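Local coordinates for adhesion and penetration protein autotransporter (Haemophilus influenzae, PDB 3SYJ) that promotes adherence to and invasion of host cells from the bacterial surface, and is probably also a serine protease, at residues V69-A72 with H73-G76. Numbering follows the deposited sequence.
Sequences VSVA and HNVG
Asn-74 reaches back to Ser-70 and Val-71 from the far end of a type I beta turn spanning Val-71 to Asn-74, whose closure rests on the hydrogen bond from Asn-74 N to Val-71 O (3.2 Å). Followed outward, the Asn-74 side chain first sets CB 3.4 Å from the same Val-71 O. With CG anti to its own carbonyl carbon (chi1 -78°), the amide is carried back along the turn, and Asn-74 CG comes to lie 3.6 Å from Val-71 CG2. Asn-74 OD1 also lies 4.0 Å from Val-71 CG2, and Asn-74 ND2 comes to 3.3 Å of that methyl. At the tip, Asn-74 ND2 donates to Ser-70 OG over 3.1 Å, with the acceptor almost exactly in the amide plane and an N-H...O angle of 156°. ND2 also hydrogen-bonds to Ser-218 O, so two acceptors restrain rotation of the amide, while Ser-70 OG is also hydrogen-bonded to Val-59 O. Val-71 CG2 serves a second neighbour: it sits over one face of the His-73 imidazole in a CH-pi contact, 3.9 Å from the centroid and 19° off the ring normal. His-73 ND1 hydrogen-bonds to Asp-115 OD2, and its ring touches the side chain of Ser-218, the active-site serine by similarity. This geometry is consistent with the Ser-His-Asp charge relay of a chymotrypsin-like protease domain, as in the S6 family, with the turn presenting the histidine.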
loop_
_atom_site.group_PDB
_atom_site.type_symbol
_atom_site.label_atom_id
_atom_site.label_comp_id
_atom_site.label_asym_id
_atom_site.label_seq_id
_atom_site.Cartn_x
_atom_site.Cartn_y
_atom_site.Cartn_z
ATOM N N VAL A 69 24.198 -57.422 -29.801
ATOM C CA VAL A 69 25.004 -58.564 -29.379
ATOM C C VAL A 69 24.115 -59.562 -28.649
ATOM O O VAL A 69 23.196 -59.172 -27.927
ATOM C CB VAL A 69 26.177 -58.135 -28.482
ATOM C CG1 VAL A 69 25.689 -57.755 -27.091
ATOM C CG2 VAL A 69 27.204 -59.241 -28.396
ATOM N N SER A 70 24.377 -60.848 -28.861
ATOM C CA SER A 70 23.604 -61.921 -28.239
ATOM C C SER A 70 24.350 -63.234 -28.450
ATOM O O SER A 70 25.461 -63.225 -28.970
ATOM C CB SER A 70 22.202 -61.999 -28.848
ATOM O OG SER A 70 21.360 -62.857 -28.103
ATOM N N VAL A 71 23.759 -64.357 -28.045
ATOM C CA VAL A 71 24.379 -65.660 -28.295
ATOM C C VAL A 71 23.928 -66.233 -29.645
ATOM O O VAL A 71 22.788 -66.026 -30.073
ATOM C CB VAL A 71 24.099 -66.699 -27.146
ATOM C CG1 VAL A 71 24.870 -66.342 -25.875
ATOM C CG2 VAL A 71 22.605 -66.827 -26.863
ATOM N N ALA A 72 24.828 -66.950 -30.312
ATOM C CA ALA A 72 24.508 -67.595 -31.583
ATOM C C ALA A 72 23.352 -68.583 -31.469
ATOM O O ALA A 72 22.563 -68.730 -32.406
ATOM C CB ALA A 72 25.735 -68.291 -32.155
ATOM N N HIS A 73 23.245 -69.271 -30.333
ATOM C CA HIS A 73 22.232 -70.314 -30.215
ATOM C C HIS A 73 20.813 -69.753 -30.164
ATOM O O HIS A 73 19.839 -70.490 -30.294
ATOM C CB HIS A 73 22.545 -71.326 -29.087
ATOM C CG HIS A 73 22.072 -70.919 -27.723
ATOM N ND1 HIS A 73 22.941 -70.594 -26.702
ATOM C CD2 HIS A 73 20.827 -70.839 -27.195
ATOM C CE1 HIS A 73 22.251 -70.307 -25.612
ATOM N NE2 HIS A 73 20.966 -70.442 -25.886
ATOM N N ASN A 74 20.698 -68.440 -30.002
ATOM C CA ASN A 74 19.412 -67.785 -30.192
ATOM C C ASN A 74 19.158 -67.703 -31.686
ATOM O O ASN A 74 19.369 -66.657 -32.310
ATOM C CB ASN A 74 19.406 -66.386 -29.578
ATOM C CG ASN A 74 19.236 -66.411 -28.071
ATOM O OD1 ASN A 74 18.664 -67.347 -27.516
ATOM N ND2 ASN A 74 19.728 -65.377 -27.401
ATOM N N VAL A 75 18.704 -68.816 -32.256
ATOM C CA VAL A 75 18.672 -68.985 -33.704
ATOM C C VAL A 75 17.343 -68.605 -34.338
ATOM O O VAL A 75 17.205 -68.658 -35.556
ATOM C CB VAL A 75 18.998 -70.449 -34.099
ATOM C CG1 VAL A 75 20.397 -70.819 -33.661
ATOM C CG2 VAL A 75 17.973 -71.399 -33.496
ATOM N N GLY A 76 16.372 -68.212 -33.521
ATOM C CA GLY A 76 15.028 -67.969 -34.017
ATOM C C GLY A 76 14.592 -66.530 -34.263
ATOM O O GLY A 76 13.841 -66.265 -35.209
#